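Local coordinates for gamma-glutamyltransferase 1 Threonine peptidase. MEROPS family T03 S-subunit (Pseudomonas nitroreducens, PDB 5ZJG), which catalyses the transfer of gamma-glutamyl groups from peptides to amino acids and the hydrolysis of glutathione to glutamate and cysteinylglycine, at residues Lys131-Tyr136 with Thr156-Gly161; Asp39-Phe44 with Asn62-Gly67; Ser5-Asp10 with Ile170-Lys175. All coordinates share one frame; numbering follows the deposited sequence.

Contact 1. Residues Lys131-Tyr136 with Thr156-Gly161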
loop_
_atom_site.group_PDB
_atom_site.type_symbol
_atom_site.label_atom_id
_atom_site.label_comp_id
_atom_site.label_asym_id
_atom_site.label_seq_id
_atom_site.Cartn_x
_atom_site.Cartn_y
_atom_site.Cartn_z
ATOM N N LYS B 131 16.508 -5.967 -15.359
ATOM C CA LYS B 131 17.534 -5.065 -15.866
ATOM C C LYS B 131 16.957 -4.094 -16.880
ATOM O O LYS B 131 16.284 -4.496 -17.832
ATOM C CB LYS B 131 18.669 -5.885 -16.497
ATOM C CG LYS B 131 19.706 -5.074 -17.286
ATOM C CD LYS B 131 20.783 -6.004 -17.908
ATOM C CE LYS B 131 21.845 -5.247 -18.721
ATOM N NZ LYS B 131 22.844 -6.171 -19.374
ATOM N N ASP B 132 17.193 -2.808 -16.637
ATOM C CA ASP B 132 16.916 -1.751 -17.618
ATOM C C ASP B 132 15.502 -1.835 -18.195
ATOM O O ASP B 132 15.276 -1.558 -19.374
ATOM C CB ASP B 132 17.946 -1.793 -18.745
ATOM C CG ASP B 132 19.328 -1.468 -18.261
ATOM O OD1 ASP B 132 19.441 -0.830 -17.197
ATOM O OD2 ASP B 132 20.305 -1.845 -18.946
ATOM N N THR B 133 14.540 -2.213 -17.361
ATOM C CA THR B 133 13.149 -2.354 -17.778
ATOM C C THR B 133 12.338 -1.234 -17.139
ATOM O O THR B 133 12.358 -1.067 -15.916
ATOM C CB THR B 133 12.605 -3.732 -17.386
ATOM O OG1 THR B 133 13.315 -4.744 -18.118
ATOM C CG2 THR B 133 11.133 -3.862 -17.712
ATOM N N ILE B 134 11.671 -0.437 -17.975
ATOM C CA ILE B 134 10.756 0.602 -17.519
ATOM C C ILE B 134 9.343 0.122 -17.797
ATOM O O ILE B 134 9.012 -0.225 -18.940
ATOM C CB ILE B 134 11.007 1.953 -18.212
ATOM C CG1 ILE B 134 12.414 2.476 -17.927
ATOM C CG2 ILE B 134 9.979 2.985 -17.728
ATOM C CD1 ILE B 134 12.842 3.641 -18.883
ATOM N N TYR B 135 8.515 0.122 -16.761
ATOM C CA TYR B 135 7.136 -0.318 -16.857
ATOM C C TYR B 135 6.226 0.873 -17.086
ATOM O O TYR B 135 6.439 1.940 -16.511
ATOM C CB TYR B 135 6.717 -1.032 -15.578
ATOM C CG TYR B 135 7.469 -2.327 -15.386
ATOM C CD1 TYR B 135 7.072 -3.479 -16.046
ATOM C CD2 TYR B 135 8.589 -2.387 -14.573
ATOM C CE1 TYR B 135 7.762 -4.673 -15.877
ATOM C CE2 TYR B 135 9.285 -3.569 -14.401
ATOM C CZ TYR B 135 8.866 -4.704 -15.056
ATOM O OH TYR B 135 9.568 -5.879 -14.880
ATOM N N TYR B 136 5.194 0.657 -17.892
ATOM C CA TYR B 136 4.122 1.625 -18.099
ATOM C C TYR B 136 2.790 0.892 -18.016
ATOM O O TYR B 136 2.744 -0.340 -17.998
ATOM C CB TYR B 136 4.293 2.351 -19.442
ATOM C CG TYR B 136 4.220 1.473 -20.672
ATOM C CD1 TYR B 136 2.994 1.109 -21.211
ATOM C CD2 TYR B 136 5.377 1.034 -21.318
ATOM C CE1 TYR B 136 2.913 0.335 -22.355
ATOM C CE2 TYR B 136 5.306 0.242 -22.466
ATOM C CZ TYR B 136 4.065 -0.105 -22.973
ATOM O OH TYR B 136 3.960 -0.878 -24.107
ATOM N N THR B 156 14.306 -1.350 -22.029
ATOM C CA THR B 156 13.191 -2.173 -22.464
ATOM C C THR B 156 11.920 -1.596 -21.860
ATOM O O THR B 156 11.854 -1.383 -20.646
ATOM C CB THR B 156 13.378 -3.625 -22.017
ATOM O OG1 THR B 156 14.542 -4.173 -22.652
ATOM C CG2 THR B 156 12.150 -4.465 -22.366
ATOM N N LEU B 157 10.920 -1.336 -22.700
ATOM C CA LEU B 157 9.632 -0.826 -22.246
ATOM C C LEU B 157 8.596 -1.937 -22.261
ATOM O O LEU B 157 8.485 -2.678 -23.244
ATOM C CB LEU B 157 9.167 0.333 -23.130
ATOM C CG LEU B 157 10.265 1.338 -23.464
ATOM C CD1 LEU B 157 9.705 2.481 -24.302
ATOM C CD2 LEU B 157 10.925 1.861 -22.203
ATOM N N GLU B 158 7.837 -2.055 -21.173
ATOM C CA GLU B 158 6.841 -3.111 -21.057
ATOM C C GLU B 158 5.565 -2.583 -20.427
ATOM O O GLU B 158 5.606 -1.859 -19.427
ATOM C CB GLU B 158 7.376 -4.288 -20.230
ATOM C CG GLU B 158 7.804 -5.460 -21.087
ATOM C CD GLU B 158 8.560 -6.508 -20.308
ATOM O OE1 GLU B 158 8.188 -6.761 -19.141
ATOM O OE2 GLU B 158 9.529 -7.067 -20.858
ATOM N N ASP B 159 4.433 -2.961 -21.014
ATOM C CA ASP B 159 3.134 -2.742 -20.396
ATOM C C ASP B 159 2.987 -3.760 -19.272
ATOM O O ASP B 159 2.960 -4.966 -19.529
ATOM C CB ASP B 159 2.023 -2.892 -21.433
ATOM C CG ASP B 159 0.635 -2.674 -20.854
ATOM O OD1 ASP B 159 0.501 -2.546 -19.615
ATOM O OD2 ASP B 159 -0.334 -2.633 -21.648
ATOM N N GLN B 160 2.925 -3.284 -18.024
ATOM C CA GLN B 160 2.887 -4.215 -16.900
ATOM C C GLN B 160 1.549 -4.926 -16.773
ATOM O O GLN B 160 1.467 -5.929 -16.050
ATOM C CB GLN B 160 3.221 -3.499 -15.590
ATOM C CG GLN B 160 2.261 -2.424 -15.187
ATOM C CD GLN B 160 2.715 -1.720 -13.931
ATOM O OE1 GLN B 160 3.891 -1.755 -13.588
ATOM N NE2 GLN B 160 1.790 -1.075 -13.248
ATOM N N GLY B 161 0.520 -4.457 -17.476
ATOM C CA GLY B 161 -0.749 -5.147 -17.528
ATOM C C GLY B 161 -1.708 -4.793 -16.420
ATOM O O GLY B 161 -2.719 -5.485 -16.252
HETATM O O HOH W 1 8.923 -7.883 -16.961
#

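Contact 2. Residues Asp39-Phe44 with Asn62-Gly67. With GLY (glycine), chain E.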
loop_
_atom_site.group_PDB
_atom_site.type_symbol
_atom_site.label_atom_id
_atom_site.label_comp_id
_atom_site.label_asym_id
_atom_site.label_seq_id
_atom_site.Cartn_x
_atom_site.Cartn_y
_atom_site.Cartn_z
ATOM N N ASP B 39 -2.593 -12.850 0.670
ATOM C CA ASP B 39 -1.434 -13.625 0.233
ATOM C C ASP B 39 -0.194 -12.746 0.400
ATOM O O ASP B 39 0.656 -12.655 -0.491
ATOM C CB ASP B 39 -1.609 -14.204 -1.184
ATOM C CG ASP B 39 -1.756 -13.168 -2.306
ATOM O OD1 ASP B 39 -1.908 -11.960 -2.061
ATOM O OD2 ASP B 39 -1.756 -13.597 -3.482
ATOM N N GLU B 40 -0.076 -12.143 1.591
ATOM C CA GLU B 40 1.014 -11.223 1.886
ATOM C C GLU B 40 2.362 -11.927 2.010
ATOM O O GLU B 40 3.405 -11.269 1.937
ATOM C CB GLU B 40 0.715 -10.450 3.166
ATOM C CG GLU B 40 1.079 -8.991 3.102
ATOM C CD GLU B 40 0.113 -8.160 2.255
ATOM O OE1 GLU B 40 -1.097 -8.093 2.571
ATOM O OE2 GLU B 40 0.563 -7.555 1.272
ATOM N N MET B 41 2.376 -13.240 2.220
ATOM C CA MET B 41 3.652 -13.915 2.426
ATOM C C MET B 41 4.576 -13.763 1.229
ATOM O O MET B 41 5.795 -13.886 1.381
ATOM C CB MET B 41 3.431 -15.395 2.731
ATOM C CG MET B 41 2.727 -15.651 4.082
ATOM S SD MET B 41 3.743 -15.272 5.524
ATOM C CE MET B 41 4.897 -16.642 5.563
ATOM N N ASP B 42 4.035 -13.501 0.041
ATOM C CA ASP B 42 4.900 -13.370 -1.129
ATOM C C ASP B 42 5.754 -12.108 -1.092
ATOM O O ASP B 42 6.659 -11.972 -1.933
ATOM C CB ASP B 42 4.073 -13.397 -2.421
ATOM C CG ASP B 42 4.943 -13.453 -3.679
ATOM O OD1 ASP B 42 5.619 -14.483 -3.912
ATOM O OD2 ASP B 42 4.965 -12.461 -4.442
ATOM N N ASP B 43 5.504 -11.191 -0.149
ATOM C CA ASP B 43 6.334 -10.007 0.005
ATOM C C ASP B 43 7.629 -10.300 0.754
ATOM O O ASP B 43 8.556 -9.484 0.699
ATOM C CB ASP B 43 5.526 -8.894 0.704
ATOM C CG ASP B 43 4.664 -8.104 -0.260
ATOM O OD1 ASP B 43 4.801 -8.298 -1.496
ATOM O OD2 ASP B 43 3.842 -7.290 0.229
ATOM N N PHE B 44 7.734 -11.459 1.408
ATOM C CA PHE B 44 9.025 -11.955 1.852
ATOM C C PHE B 44 9.847 -12.405 0.650
ATOM O O PHE B 44 9.324 -12.645 -0.441
ATOM C CB PHE B 44 8.876 -13.172 2.777
ATOM C CG PHE B 44 8.472 -12.865 4.206
ATOM C CD1 PHE B 44 9.259 -12.081 5.032
ATOM C CD2 PHE B 44 7.332 -13.445 4.734
ATOM C CE1 PHE B 44 8.887 -11.853 6.358
ATOM C CE2 PHE B 44 6.945 -13.228 6.063
ATOM C CZ PHE B 44 7.718 -12.434 6.870
ATOM N N ASN B 62 14.939 -9.686 4.627
ATOM C CA ASN B 62 13.527 -9.909 4.345
ATOM C C ASN B 62 13.216 -11.382 4.114
ATOM O O ASN B 62 12.237 -11.718 3.453
ATOM C CB ASN B 62 13.097 -9.057 3.142
ATOM C CG ASN B 62 11.588 -9.036 2.943
ATOM O OD1 ASN B 62 10.815 -9.031 3.901
ATOM N ND2 ASN B 62 11.170 -9.054 1.688
ATOM N N ALA B 63 14.031 -12.280 4.686
ATOM C CA ALA B 63 13.712 -13.695 4.638
ATOM C C ALA B 63 12.573 -14.024 5.604
ATOM O O ALA B 63 12.298 -13.295 6.562
ATOM C CB ALA B 63 14.939 -14.546 4.991
ATOM N N ILE B 64 11.915 -15.152 5.345
ATOM C CA ILE B 64 10.774 -15.574 6.157
ATOM C C ILE B 64 11.260 -16.018 7.532
ATOM O O ILE B 64 12.141 -16.875 7.646
ATOM C CB ILE B 64 10.017 -16.723 5.469
ATOM C CG1 ILE B 64 9.482 -16.283 4.104
ATOM C CG2 ILE B 64 8.882 -17.270 6.382
ATOM C CD1 ILE B 64 9.153 -17.432 3.176
ATOM N N GLU B 65 10.685 -15.441 8.583
ATOM C CA GLU B 65 10.927 -15.908 9.944
ATOM C C GLU B 65 9.611 -15.857 10.694
ATOM O O GLU B 65 8.781 -14.977 10.434
ATOM C CB GLU B 65 11.960 -15.065 10.712
ATOM C CG GLU B 65 13.243 -14.765 9.939
ATOM C CD GLU B 65 14.244 -13.946 10.743
ATOM O OE1 GLU B 65 14.593 -14.356 11.876
ATOM O OE2 GLU B 65 14.678 -12.887 10.249
ATOM N N PRO B 66 9.401 -16.759 11.644
ATOM C CA PRO B 66 8.156 -16.721 12.415
ATOM C C PRO B 66 7.984 -15.383 13.114
ATOM O O PRO B 66 8.938 -14.813 13.655
ATOM C CB PRO B 66 8.325 -17.867 13.425
ATOM C CG PRO B 66 9.373 -18.709 12.903
ATOM C CD PRO B 66 10.285 -17.851 12.087
ATOM N N GLY B 67 6.749 -14.884 13.093
ATOM C CA GLY B 67 6.414 -13.640 13.767
ATOM C C GLY B 67 6.880 -12.371 13.092
ATOM O O GLY B 67 6.714 -11.285 13.654
HETATM N N GLY E . 1.748 -6.208 -0.937
HETATM C CA GLY E . 2.437 -5.095 -1.569
HETATM C C GLY E . 3.110 -4.215 -0.536
HETATM O O GLY E . 4.005 -3.420 -0.834
HETATM O OXT GLY E . 2.753 -4.294 0.640
#

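Contact 3. Residues Ser5-Asp10 with Ile170-Lys175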
loop_
_atom_site.group_PDB
_atom_site.type_symbol
_atom_site.label_atom_id
_atom_site.label_comp_id
_atom_site.label_asym_id
_atom_site.label_seq_id
_atom_site.Cartn_x
_atom_site.Cartn_y
_atom_site.Cartn_z
ATOM N N SER B 5 -7.521 8.792 1.903
ATOM C CA SER B 5 -6.960 9.970 2.545
ATOM C C SER B 5 -8.112 10.762 3.132
ATOM O O SER B 5 -9.155 10.890 2.487
ATOM C CB SER B 5 -6.193 10.834 1.534
ATOM O OG SER B 5 -5.051 10.143 1.058
ATOM N N ILE B 6 -7.932 11.294 4.340
ATOM C CA ILE B 6 -8.996 12.024 5.036
ATOM C C ILE B 6 -8.383 13.192 5.786
ATOM O O ILE B 6 -7.324 13.065 6.399
ATOM C CB ILE B 6 -9.792 11.139 6.024
ATOM C CG1 ILE B 6 -10.511 10.006 5.272
ATOM C CG2 ILE B 6 -10.799 11.972 6.803
ATOM C CD1 ILE B 6 -11.109 8.939 6.155
ATOM N N VAL B 7 -9.059 14.328 5.748
ATOM C CA VAL B 7 -8.725 15.482 6.573
ATOM C C VAL B 7 -10.010 15.925 7.247
ATOM O O VAL B 7 -11.052 16.004 6.588
ATOM C CB VAL B 7 -8.134 16.630 5.723
ATOM C CG1 VAL B 7 -7.928 17.886 6.553
ATOM C CG2 VAL B 7 -6.813 16.217 5.122
ATOM N N ASP B 8 -9.953 16.229 8.543
ATOM C CA ASP B 8 -11.148 16.761 9.189
ATOM C C ASP B 8 -11.034 18.275 9.381
ATOM O O ASP B 8 -10.012 18.895 9.079
ATOM C CB ASP B 8 -11.461 16.022 10.509
ATOM C CG ASP B 8 -10.449 16.263 11.632
ATOM O OD1 ASP B 8 -9.807 17.324 11.696
ATOM O OD2 ASP B 8 -10.329 15.353 12.489
ATOM N N LYS B 9 -12.138 18.876 9.832
ATOM C CA LYS B 9 -12.240 20.331 9.904
ATOM C C LYS B 9 -11.308 20.932 10.945
ATOM O O LYS B 9 -11.110 22.152 10.944
ATOM C CB LYS B 9 -13.681 20.754 10.207
ATOM C CG LYS B 9 -14.196 20.357 11.582
ATOM C CD LYS B 9 -15.651 20.766 11.741
ATOM C CE LYS B 9 -16.206 20.367 13.095
ATOM N NZ LYS B 9 -16.205 18.878 13.271
ATOM N N ASP B 10 -10.737 20.107 11.821
ATOM C CA ASP B 10 -9.757 20.546 12.800
ATOM C C ASP B 10 -8.331 20.440 12.273
ATOM O O ASP B 10 -7.390 20.708 13.021
ATOM C CB ASP B 10 -9.897 19.719 14.079
ATOM C CG ASP B 10 -11.230 19.946 14.779
ATOM O OD1 ASP B 10 -11.648 21.110 14.900
ATOM O OD2 ASP B 10 -11.859 18.955 15.203
ATOM N N ILE B 170 -5.550 14.673 -0.967
ATOM C CA ILE B 170 -6.227 15.873 -0.476
ATOM C C ILE B 170 -5.178 16.964 -0.357
ATOM O O ILE B 170 -4.125 16.737 0.236
ATOM C CB ILE B 170 -6.888 15.642 0.897
ATOM C CG1 ILE B 170 -8.008 14.603 0.794
ATOM C CG2 ILE B 170 -7.435 16.963 1.474
ATOM C CD1 ILE B 170 -8.507 14.142 2.144
ATOM N N ARG B 171 -5.460 18.151 -0.906
ATOM C CA ARG B 171 -4.570 19.290 -0.732
ATOM C C ARG B 171 -5.270 20.356 0.103
ATOM O O ARG B 171 -6.464 20.614 -0.083
ATOM C CB ARG B 171 -4.121 19.884 -2.076
ATOM C CG ARG B 171 -3.258 21.107 -1.885
ATOM C CD ARG B 171 -2.252 21.319 -2.996
ATOM N NE ARG B 171 -2.872 21.601 -4.284
ATOM C CZ ARG B 171 -2.210 22.032 -5.356
ATOM N NH1 ARG B 171 -0.894 22.243 -5.297
ATOM N NH2 ARG B 171 -2.869 22.260 -6.490
ATOM N N VAL B 172 -4.534 20.955 1.038
ATOM C CA VAL B 172 -5.062 22.002 1.908
ATOM C C VAL B 172 -4.327 23.283 1.574
ATOM O O VAL B 172 -3.092 23.298 1.535
ATOM C CB VAL B 172 -4.903 21.662 3.401
ATOM C CG1 VAL B 172 -5.452 22.803 4.279
ATOM C CG2 VAL B 172 -5.602 20.337 3.731
ATOM N N ASN B 173 -5.082 24.355 1.332
ATOM C CA ASN B 173 -4.523 25.629 0.890
ATOM C C ASN B 173 -5.107 26.685 1.818
ATOM O O ASN B 173 -6.217 27.181 1.599
ATOM C CB ASN B 173 -4.837 25.890 -0.578
ATOM C CG ASN B 173 -4.408 24.733 -1.480
ATOM O OD1 ASN B 173 -5.226 23.885 -1.853
ATOM N ND2 ASN B 173 -3.119 24.690 -1.829
ATOM N N GLY B 174 -4.368 27.015 2.860
ATOM C CA GLY B 174 -4.942 27.848 3.899
ATOM C C GLY B 174 -6.079 27.093 4.551
ATOM O O GLY B 174 -5.895 25.994 5.094
ATOM N N LYS B 175 -7.284 27.654 4.475
ATOM C CA LYS B 175 -8.460 26.988 5.019
ATOM C C LYS B 175 -9.194 26.122 4.000
ATOM O O LYS B 175 -10.069 25.348 4.395
ATOM C CB LYS B 175 -9.432 28.028 5.595
ATOM C CG LYS B 175 -8.981 28.602 6.931
#

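Contact 1. Residues Lys131-Tyr136 with Thr156-Gly161
Y136 lays one face of its ring over the peptide that joins E158 to D159, with E158 O and D159 N both 3.5 Å from the ring plane and offset toward its rim. Its first torsion, 63°, lays the ring over the backbone of 158-159 instead of letting it run out along its own strand face. Y136 CE1 meets D159 CB at 3.5 Å, the two side chains crossing at about a right angle, while L157 CB comes at the ring edge, 3.9 Å from Y136 CE2. Beneath run the parallel strands 133-136 and 156-159 of a beta-alpha-beta unit linked through helix 144-153, bonded from T156 N-D132 O to Q160 N-Y136 O. Replacing Y136 by an alanine removes the ring and is likely to leave the E158-D159 peptide uncovered on that side and D159 CB and L157 CB without their packing partner. On the other face, T133 and T156 lie side by side, as do Y135 and E158, ring and carboxylate planes 76° apart; one water bonds to Y135 OH (3.0 Å) and donates to E158 OE1 (2.6 Å). Y135 CB touches Q160 OE1 at 3.5 Å; R96 donates to that oxygen and makes a cation-pi contact with Y135, while Q160 NE2 donates to W162 O.

Contact 2. Residues Asp39-Phe44 with Asn62-Gly67
M41, D43 and F44, on and just after a short 3-10 turn, meet N62, A63 and I64 of a loop without regular structure. E40 opens the turn on the side of the bound glycine: its chain bends at chi2, and OE2 ends 2.8 Å from the glycine N. M41 goes the other way. Its chain folds at chi2 and chi3 to carry CE to I64 CG2, the two side chains crossing at about a right angle, and leaves SD in plane at the edge of the F44 ring. D43 links the bound glycine to the 62-67 loop. Its carboxylate OD2 accepts from the glycine N at 2.6 Å, while its backbone O takes ND2 of N62 at 2.8 Å, a bond that lies in the carbonyl plane on a lone pair and in the amide plane of N62. N62 OD1 in turn accepts from L71 N, so both ends of the amide are held. F44 closes the segment. I64 CA sits over the centre of its ring, 4.0 Å from the centroid, as a CH-pi contact, and F44 CB packs against I64 CG1 at 3.4 Å. N62 O lies 3.4 Å from F44 CD1, at the ring edge. E40 and D43 probably belong to the L-glutamate site, and the glycine is also bonded to N21, S72 and S73, consistent with its occupying part of that site. Two carboxylates converge on one amino group, and each also makes a salt bridge to a basic side chain of the other protein chain; their negative charge is probably offset in part by the glycine amino group and those basic side chains, although an acidic side chain of that chain also lies near E40 OE1. The pocket thus appears suited to the alpha-amino group of a glutamyl substrate.

Contact 3. Residues Ser5-Asp10 with Ile170-Lys175
The terminal methyl of I170 rests chiefly against the backbone of S5 and I6: I170 CD1 lies 3.3 Å from S5 O and 3.6 Å from I6 CA. The ethyl arm gets there because CG1 stands anti to the carbonyl carbon of I170 (chi1 -64°) and the chain runs on extended to CD1, across the gap between the strands. S5 CB also meets this methyl, at 4.1 Å from I170 CD1, while S5 OG turns to other partners, Q168 O and H3 NE2. The shorter branch of I170 faces V7: CG2 of V7 and CG2 of I170 are 3.8 Å apart, the two side chains meeting at a slant. V7 splits its branches between two neighbours. With CG1 anti to the backbone N, chi1 174°, that methyl of V7 reaches V172 CG2 more loosely at 4.4 Å, and CG2 is left for I170. All five touching residues are buried, and the contact is made by van der Waals packing, part of it of a methyl on a carbonyl oxygen. Strands 5-7 and 170-173 run in nearly the same direction, 27° apart, but their axes come no nearer than 8.1 Å. That spacing is too wide for a shared ladder and fits face-to-face stacking of two sheets, as in the sandwich of the Ntn hydrolase clan. Strand 2-7 pairs with strand 13-19 through I6 and V14, and S5 to V7 also form an antiparallel ladder with a strand of the other protein chain, so this sheet runs on across the interface. Strand 168-173 lies between strands 84-90 and 176-181; V88 from the former touches S5 and V7, and L177 from the latter touches V7.

Overall arrangement
Contact 3 joins the first strand of the chain to strand 168-173 and encloses the other two: contact 2 comes first, in the loop region between strands 13-19 and 77-81, then contact 1 on a beta-alpha-beta unit. None touches another. Centres of contacts 1 and 2 lie about 26 Å apart; contact 3 has its centre about 36 Å from each of theirs, across the chain's centre from contact 1. Strand 156-159 is followed directly by strand 168-173. Contact 2 holds residues of the probable glutamate site, contact 1 lies beside it, with Q160 about 7 Å from a bound glycine, and contact 3, away from it, joins two sheets, one starting with strand 2-7 immediately after the probable nucleophile T1.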